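Local coordinates for SusD family protein (PDB 7KV1), which probably binds beta-glucans at the surface of a human gut bacterium, as a glycan-binding protein of the SusD family, at residues Ser111-Asp116 against Gln514-Ser519; Ala180-Ala185 against Pro521-Asn526. All coordinates share one frame; numbering follows the deposited sequence.

Contact 1: Ser111-Asp116 against Gln514-Ser519; sequences SLWTVD and QGELDS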
ATOM      1  N   SER A 111      14.707   0.733  -7.015  1.00 23.37           N
ATOM      2  CA  SER A 111      14.286  -0.675  -7.218  1.00 25.24           C
ATOM      3  C   SER A 111      12.783  -0.736  -7.519  1.00 23.51           C
ATOM      4  O   SER A 111      12.370  -1.569  -8.349  1.00 22.57           O
ATOM      5  CB  SER A 111      14.677  -1.543  -6.031  1.00 25.70           C
ATOM      6  OG  SER A 111      13.960  -1.116  -4.907  1.00 27.97           O
ATOM      7  N   LEU A 112      11.987   0.149  -6.915  1.00 24.21           N
ATOM      8  CA  LEU A 112      10.519   0.181  -7.106  1.00 24.84           C
ATOM      9  C   LEU A 112      10.227   0.560  -8.557  1.00 23.46           C
ATOM     10  O   LEU A 112       9.331  -0.051  -9.160  1.00 24.83           O
ATOM     11  CB  LEU A 112       9.914   1.186  -6.113  1.00 27.38           C
ATOM     12  CG  LEU A 112       8.618   0.784  -5.449  1.00 29.13           C
ATOM     13  CD1 LEU A 112       8.782  -0.556  -4.734  1.00 31.38           C
ATOM     14  CD2 LEU A 112       8.142   1.873  -4.490  1.00 29.36           C
ATOM     15  N   TRP A 113      10.994   1.492  -9.114  1.00 21.61           N
ATOM     16  CA  TRP A 113      10.930   1.875 -10.545  1.00 23.40           C
ATOM     17  C   TRP A 113      11.198   0.645 -11.430  1.00 20.96           C
ATOM     18  O   TRP A 113      10.373   0.333 -12.291  1.00 22.84           O
ATOM     19  CB  TRP A 113      11.898   3.029 -10.800  1.00 23.35           C
ATOM     20  CG  TRP A 113      12.022   3.513 -12.220  1.00 22.24           C
ATOM     21  CD1 TRP A 113      12.600   2.865 -13.272  1.00 22.48           C
ATOM     22  CD2 TRP A 113      11.742   4.847 -12.685  1.00 21.50           C
ATOM     23  NE1 TRP A 113      12.670   3.692 -14.367  1.00 23.07           N
ATOM     24  CE2 TRP A 113      12.122   4.904 -14.036  1.00 21.98           C
ATOM     25  CE3 TRP A 113      11.182   5.979 -12.080  1.00 23.28           C
ATOM     26  CZ2 TRP A 113      11.952   6.046 -14.802  1.00 22.19           C
ATOM     27  CZ3 TRP A 113      11.010   7.110 -12.842  1.00 22.13           C
ATOM     28  CH2 TRP A 113      11.399   7.137 -14.180  1.00 22.26           C
ATOM     29  N   THR A 114      12.272  -0.089 -11.174  1.00 24.05           N
ATOM     30  CA  THR A 114      12.625  -1.310 -11.938  1.00 24.49           C
ATOM     31  C   THR A 114      11.505  -2.354 -11.792  1.00 23.78           C
ATOM     32  O   THR A 114      11.057  -2.874 -12.819  1.00 22.91           O
ATOM     33  CB  THR A 114      13.995  -1.851 -11.519  1.00 26.43           C
ATOM     34  OG1 THR A 114      14.869  -0.739 -11.658  1.00 26.52           O
ATOM     35  CG2 THR A 114      14.429  -3.011 -12.391  1.00 28.02           C
ATOM     36  N   VAL A 115      11.049  -2.635 -10.569  1.00 22.05           N
ATOM     37  CA  VAL A 115       9.923  -3.576 -10.330  1.00 23.64           C
ATOM     38  C   VAL A 115       8.722  -3.164 -11.184  1.00 23.64           C
ATOM     39  O   VAL A 115       8.175  -4.001 -11.928  1.00 24.51           O
ATOM     40  CB  VAL A 115       9.541  -3.592  -8.843  1.00 27.65           C
ATOM     41  CG1 VAL A 115       8.231  -4.325  -8.627  1.00 30.02           C
ATOM     42  CG2 VAL A 115      10.645  -4.175  -7.979  1.00 27.82           C
ATOM     43  N   ASP A 116       8.290  -1.908 -11.070  1.00 22.88           N
ATOM     44  CA  ASP A 116       7.041  -1.449 -11.738  1.00 21.10           C
ATOM     45  C   ASP A 116       7.186  -1.560 -13.263  1.00 21.35           C
ATOM     46  O   ASP A 116       6.262  -2.089 -13.907  1.00 20.05           O
ATOM     47  CB  ASP A 116       6.647  -0.045 -11.290  1.00 21.62           C
ATOM     48  CG  ASP A 116       6.236   0.034  -9.828  1.00 22.36           C
ATOM     49  OD1 ASP A 116       5.767  -1.001  -9.262  1.00 20.18           O
ATOM     50  OD2 ASP A 116       6.409   1.137  -9.258  1.00 23.17           O
ATOM     51  N   GLN A 514      19.753   8.091 -10.429  1.00 28.57           N
ATOM     52  CA  GLN A 514      20.740   8.647 -11.393  1.00 29.00           C
ATOM     53  C   GLN A 514      20.906   7.682 -12.579  1.00 28.59           C
ATOM     54  O   GLN A 514      21.000   8.166 -13.704  1.00 27.95           O
ATOM     55  CB  GLN A 514      22.067   8.932 -10.692  1.00 32.26           C
ATOM     56  CG  GLN A 514      22.977   9.828 -11.524  1.00 38.82           C
ATOM     57  CD  GLN A 514      24.385   9.848 -10.985  1.00 43.39           C
ATOM     58  OE1 GLN A 514      25.227   9.052 -11.394  1.00 59.06           O
ATOM     59  NE2 GLN A 514      24.635  10.731 -10.033  1.00 40.11           N
ATOM     60  N   GLY A 515      20.891   6.375 -12.342  1.00 30.27           N
ATOM     61  CA  GLY A 515      20.970   5.321 -13.376  1.00 29.41           C
ATOM     62  C   GLY A 515      19.936   5.487 -14.481  1.00 32.26           C
ATOM     63  O   GLY A 515      20.283   5.271 -15.672  1.00 28.92           O
ATOM     64  N   GLU A 516      18.697   5.862 -14.134  1.00 27.83           N
ATOM     65  CA  GLU A 516      17.608   6.065 -15.126  1.00 26.07           C
ATOM     66  C   GLU A 516      17.922   7.294 -15.978  1.00 25.37           C
ATOM     67  O   GLU A 516      17.735   7.225 -17.197  1.00 25.40           O
ATOM     68  CB  GLU A 516      16.273   6.209 -14.402  1.00 26.95           C
ATOM     69  CG  GLU A 516      15.987   5.029 -13.524  1.00 28.19           C
ATOM     70  CD  GLU A 516      15.886   3.735 -14.305  1.00 30.31           C
ATOM     71  OE1 GLU A 516      15.633   3.803 -15.536  1.00 32.25           O
ATOM     72  OE2 GLU A 516      15.992   2.678 -13.681  1.00 32.33           O
ATOM     73  N   LEU A 517      18.400   8.368 -15.347  1.00 24.66           N
ATOM     74  CA  LEU A 517      18.796   9.612 -16.044  1.00 27.34           C
ATOM     75  C   LEU A 517      19.940   9.285 -17.011  1.00 28.75           C
ATOM     76  O   LEU A 517      19.910   9.804 -18.136  1.00 28.08           O
ATOM     77  CB  LEU A 517      19.213  10.684 -15.035  1.00 25.65           C
ATOM     78  CG  LEU A 517      18.200  11.043 -13.945  1.00 23.76           C
ATOM     79  CD1 LEU A 517      18.761  12.175 -13.102  1.00 24.99           C
ATOM     80  CD2 LEU A 517      16.852  11.452 -14.527  1.00 24.21           C
ATOM     81  N   ASP A 518      20.905   8.477 -16.576  1.00 31.27           N
ATOM     82  CA  ASP A 518      22.088   8.060 -17.381  1.00 34.33           C
ATOM     83  C   ASP A 518      21.627   7.197 -18.568  1.00 34.43           C
ATOM     84  O   ASP A 518      22.170   7.418 -19.650  1.00 36.34           O
ATOM     85  CB  ASP A 518      23.159   7.366 -16.526  1.00 37.69           C
ATOM     86  CG  ASP A 518      23.899   8.245 -15.510  1.00 41.14           C
ATOM     87  OD1 ASP A 518      23.945   9.494 -15.657  1.00 40.49           O
ATOM     88  OD2 ASP A 518      24.426   7.669 -14.544  1.00 51.43           O
ATOM     89  N   SER A 519      20.648   6.297 -18.415  1.00 32.60           N
ATOM     90  CA  SER A 519      20.071   5.483 -19.533  1.00 33.84           C
ATOM     91  C   SER A 519      19.279   6.333 -20.527  1.00 32.02           C
ATOM     92  O   SER A 519      19.146   5.886 -21.682  1.00 31.65           O
ATOM     93  CB  SER A 519      19.135   4.413 -19.058  1.00 34.65           C
ATOM     94  OG  SER A 519      19.842   3.437 -18.345  1.00 45.69           O
TER
HETATM   95  O   HOH W   1      15.315   0.218 -14.038  1.00 28.68           O
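Trp113, near the start of helix 110-129, points to Glu516 of the short helix 514-519, while Thr114 stands beside it and reaches the same glutamate through a water; the Glu516 carboxylate lies over the indole. The residue before, Leu112, packs on Met158 and Tyr162 of helix 138-162, which places this turn of helix 110-129 between the helical core and the C-terminal part of the chain. The side chain of Trp113 leaves with CG anti to the backbone N (chi1 177°), which brings the pyrrole half of the indole to Glu516. There the CG methylene of Glu516 sits over the ring face, 3.9 Å from the five-membered-ring centroid, a CH-pi contact. The glutamate chain, bent at chi2, runs antiparallel to the tryptophan side chain. Its carboxylate ends above the NE1-CD1 bond rather than in the ring plane, tilted 32° from the indole, with OE1 3.2 Å from Trp113 NE1 and OE2 3.4 Å from Trp113 CD1. Elsewhere the indole meets Phe163 edge-to-face and touches Tyr117, Pro167 and Ile512. Thr114 follows with OG1 beside its backbone N (chi1 -54°), 4.1 Å from Glu516 OE2. One water joins the two: it donates to Glu516 OE2 at 2.6 Å and lies 2.6 Å from Thr114 OG1, which also makes a weak hydrogen bond to Gly110 O. No side-chain cation faces Glu516 across the two segments. The glutamate thus divides its chemistry: its methylene packs on the face of a buried ring, while OE2, on a partly exposed residue, takes a hydrogen bond from water, consistent with a solvated carboxylate.

Contact 2: Ala180-Ala185 against Pro521-Asn526; sequences APQYTA and PALVQN
The side-chain amide of Gln182 makes a pair of hydrogen bonds to the main chain of Val524, taking both the N-H and the C=O of one residue much as a neighbouring strand would. It fastens the loop ahead of helix 185-201 to the C-terminal tail of this TPR-related, mostly helical SusD fold, although neither segment is itself regular helix or strand. CG stands anti to the backbone N, and the extended chain carries the amide across to the other backbone, where the nearest CA atoms, Gln182 and Leu523, are 6.4 Å apart. Val524 N donates to Gln182 OE1 at 2.8 Å, nearly straight but tilted 17° from the carbonyl plane. The return bond, from Gln182 NE2 to Val524 O, measures 3.0 Å, lies close to the amide plane and meets a lone pair of Val524 O. NE2 also donates to Asn165 O. With both its hydrogens and its oxygen engaged, the amide can hardly rotate or flip. The tight side is finished by buried Leu523, whose CD2 rests over the flat of the amide, 3.5 Å from Gln182 CD, the two side chains crossing at about a right angle. Further along the tail, buried Asn526 is held by Phe163 O, Ile510 O and the side chain of Asn165. The solvent side is looser. Val524 is exposed, and its side chain meets Gln182 in glancing contact, CB to OE1 3.8 Å. Ala522 is exposed too, and its carbonyl O stops 4.1 Å short of Gln182 OE1. A single water bridges them, donating one hydrogen to Gln182 OE1 and the other, over 2.7 Å, to Ala522 O.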
ATOM      1  N   ALA A 180      10.129   5.801 -23.687  1.00 36.87           N
ATOM      2  CA  ALA A 180       8.778   6.374 -23.808  1.00 34.96           C
ATOM      3  C   ALA A 180       8.814   7.827 -23.336  1.00 31.99           C
ATOM      4  O   ALA A 180       9.657   8.215 -22.535  1.00 30.35           O
ATOM      5  CB  ALA A 180       7.822   5.513 -23.018  1.00 36.08           C
ATOM      6  N   PRO A 181       7.852   8.658 -23.776  1.00 29.81           N
ATOM      7  CA  PRO A 181       7.829  10.058 -23.375  1.00 27.73           C
ATOM      8  C   PRO A 181       7.544  10.118 -21.863  1.00 26.35           C
ATOM      9  O   PRO A 181       6.748   9.328 -21.392  1.00 22.70           O
ATOM     10  CB  PRO A 181       6.723  10.656 -24.246  1.00 27.72           C
ATOM     11  CG  PRO A 181       5.817   9.482 -24.536  1.00 31.94           C
ATOM     12  CD  PRO A 181       6.732   8.277 -24.651  1.00 31.07           C
ATOM     13  N   GLN A 182       8.275  10.969 -21.144  1.00 22.87           N
ATOM     14  CA  GLN A 182       7.992  11.290 -19.720  1.00 23.81           C
ATOM     15  C   GLN A 182       6.745  12.187 -19.658  1.00 23.96           C
ATOM     16  O   GLN A 182       6.764  13.310 -20.191  1.00 23.56           O
ATOM     17  CB  GLN A 182       9.210  11.922 -19.063  1.00 21.37           C
ATOM     18  CG  GLN A 182       9.089  12.088 -17.550  1.00 20.99           C
ATOM     19  CD  GLN A 182      10.302  12.814 -17.024  1.00 23.16           C
ATOM     20  OE1 GLN A 182      10.995  13.488 -17.787  1.00 21.61           O
ATOM     21  NE2 GLN A 182      10.548  12.723 -15.729  1.00 19.93           N
ATOM     22  N   TYR A 183       5.677  11.692 -19.026  1.00 22.67           N
ATOM     23  CA  TYR A 183       4.461  12.491 -18.727  1.00 21.66           C
ATOM     24  C   TYR A 183       4.631  13.207 -17.395  1.00 20.64           C
ATOM     25  O   TYR A 183       5.417  12.717 -16.530  1.00 20.54           O
ATOM     26  CB  TYR A 183       3.255  11.574 -18.625  1.00 24.75           C
ATOM     27  CG  TYR A 183       2.720  11.041 -19.916  1.00 25.77           C
ATOM     28  CD1 TYR A 183       3.479  10.978 -21.071  1.00 28.46           C
ATOM     29  CD2 TYR A 183       1.432  10.534 -19.947  1.00 27.39           C
ATOM     30  CE1 TYR A 183       2.957  10.449 -22.241  1.00 28.78           C
ATOM     31  CE2 TYR A 183       0.890  10.044 -21.118  1.00 29.85           C
ATOM     32  CZ  TYR A 183       1.649  10.007 -22.259  1.00 27.47           C
ATOM     33  OH  TYR A 183       1.081   9.496 -23.369  1.00 36.63           O
ATOM     34  N   THR A 184       3.885  14.299 -17.220  1.00 18.16           N
ATOM     35  CA  THR A 184       3.707  14.974 -15.919  1.00 18.94           C
ATOM     36  C   THR A 184       2.849  14.048 -15.032  1.00 18.47           C
ATOM     37  O   THR A 184       2.118  13.197 -15.583  1.00 18.03           O
ATOM     38  CB  THR A 184       3.146  16.393 -16.079  1.00 19.14           C
ATOM     39  OG1 THR A 184       1.769  16.210 -16.435  1.00 18.86           O
ATOM     40  CG2 THR A 184       3.937  17.233 -17.076  1.00 19.93           C
ATOM     41  N   ALA A 185       2.910  14.197 -13.703  1.00 19.80           N
ATOM     42  CA  ALA A 185       2.061  13.412 -12.770  1.00 19.81           C
ATOM     43  C   ALA A 185       0.586  13.494 -13.209  1.00 19.55           C
ATOM     44  O   ALA A 185      -0.071  12.416 -13.295  1.00 19.57           O
ATOM     45  CB  ALA A 185       2.227  13.896 -11.361  1.00 20.34           C
ATOM     46  N   PRO A 521      18.552  10.216 -21.676  1.00 26.35           N
ATOM     47  CA  PRO A 521      18.879  11.632 -21.539  1.00 25.14           C
ATOM     48  C   PRO A 521      17.654  12.546 -21.685  1.00 24.05           C
ATOM     49  O   PRO A 521      17.746  13.744 -21.406  1.00 23.02           O
ATOM     50  CB  PRO A 521      19.912  11.840 -22.667  1.00 27.45           C
ATOM     51  CG  PRO A 521      19.538  10.798 -23.709  1.00 28.15           C
ATOM     52  CD  PRO A 521      19.085   9.602 -22.906  1.00 26.15           C
ATOM     53  N   ALA A 522      16.513  12.000 -22.104  1.00 22.92           N
ATOM     54  CA  ALA A 522      15.258  12.779 -22.255  1.00 23.66           C
ATOM     55  C   ALA A 522      14.576  12.986 -20.892  1.00 21.91           C
ATOM     56  O   ALA A 522      13.772  13.926 -20.776  1.00 22.38           O
ATOM     57  CB  ALA A 522      14.322  12.099 -23.265  1.00 25.37           C
ATOM     58  N   LEU A 523      14.848  12.132 -19.896  1.00 22.92           N
ATOM     59  CA  LEU A 523      14.186  12.216 -18.563  1.00 23.44           C
ATOM     60  C   LEU A 523      14.594  13.498 -17.859  1.00 23.85           C
ATOM     61  O   LEU A 523      15.815  13.776 -17.808  1.00 23.96           O
ATOM     62  CB  LEU A 523      14.612  11.072 -17.653  1.00 26.65           C
ATOM     63  CG  LEU A 523      13.801   9.788 -17.707  1.00 30.47           C
ATOM     64  CD1 LEU A 523      14.322   8.857 -16.636  1.00 31.55           C
ATOM     65  CD2 LEU A 523      12.307  10.031 -17.520  1.00 28.52           C
ATOM     66  N   VAL A 524      13.633  14.194 -17.267  1.00 22.86           N
ATOM     67  CA  VAL A 524      13.915  15.377 -16.423  1.00 22.29           C
ATOM     68  C   VAL A 524      13.746  14.986 -14.951  1.00 21.40           C
ATOM     69  O   VAL A 524      12.712  14.404 -14.598  1.00 20.09           O
ATOM     70  CB  VAL A 524      13.028  16.563 -16.822  1.00 24.83           C
ATOM     71  CG1 VAL A 524      13.296  17.770 -15.935  1.00 26.24           C
ATOM     72  CG2 VAL A 524      13.228  16.922 -18.289  1.00 23.97           C
ATOM     73  N   GLN A 525      14.721  15.348 -14.116  1.00 20.75           N
ATOM     74  CA  GLN A 525      14.708  15.046 -12.660  1.00 20.74           C
ATOM     75  C   GLN A 525      13.556  15.830 -12.029  1.00 20.63           C
ATOM     76  O   GLN A 525      13.289  16.974 -12.445  1.00 18.95           O
ATOM     77  CB  GLN A 525      16.037  15.419 -11.996  1.00 22.19           C
ATOM     78  CG  GLN A 525      16.085  15.128 -10.499  1.00 22.03           C
ATOM     79  CD  GLN A 525      15.824  13.674 -10.174  1.00 24.16           C
ATOM     80  OE1 GLN A 525      14.673  13.220 -10.197  1.00 18.58           O
ATOM     81  NE2 GLN A 525      16.891  12.930  -9.893  1.00 20.26           N
ATOM     82  N   ASN A 526      12.896  15.248 -11.030  1.00 19.64           N
ATOM     83  CA  ASN A 526      11.891  15.964 -10.221  1.00 19.55           C
ATOM     84  C   ASN A 526      12.597  17.098  -9.477  1.00 20.67           C
ATOM     85  O   ASN A 526      13.750  16.878  -9.069  1.00 21.16           O
ATOM     86  CB  ASN A 526      11.236  15.009  -9.221  1.00 20.86           C
ATOM     87  CG  ASN A 526      10.302  14.049  -9.924  1.00 19.57           C
ATOM     88  OD1 ASN A 526       9.755  14.421 -10.941  1.00 18.64           O
ATOM     89  ND2 ASN A 526      10.132  12.831  -9.421  1.00 19.86           N
TER
HETATM   90  O   HOH W   2      11.157  14.335 -20.405  1.00 36.17           O

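How the contacts relate
Contact 1 and contact 2 lie 12 Å apart between centres, and their segments alternate along the chain: 111-116 and 180-185 come from the N-terminal half, 514-519 and 521-526 follow one another near the C-terminus. Leu523 joins the two contacts, its CD1 lying 3.8 Å from Glu516 O and 4.1 Å from Trp113 CZ2. Leu517 continues the seam, with its CD1 3.8 Å from Gln525 NE2. Together they set helix 514-519 against helix 110-129, and the loop that follows it against the loop before helix 185-201. The cobalt hexammine pocket is lined by other residues, among them Phe266, Arg267 and Tyr408, and draws none from either contact.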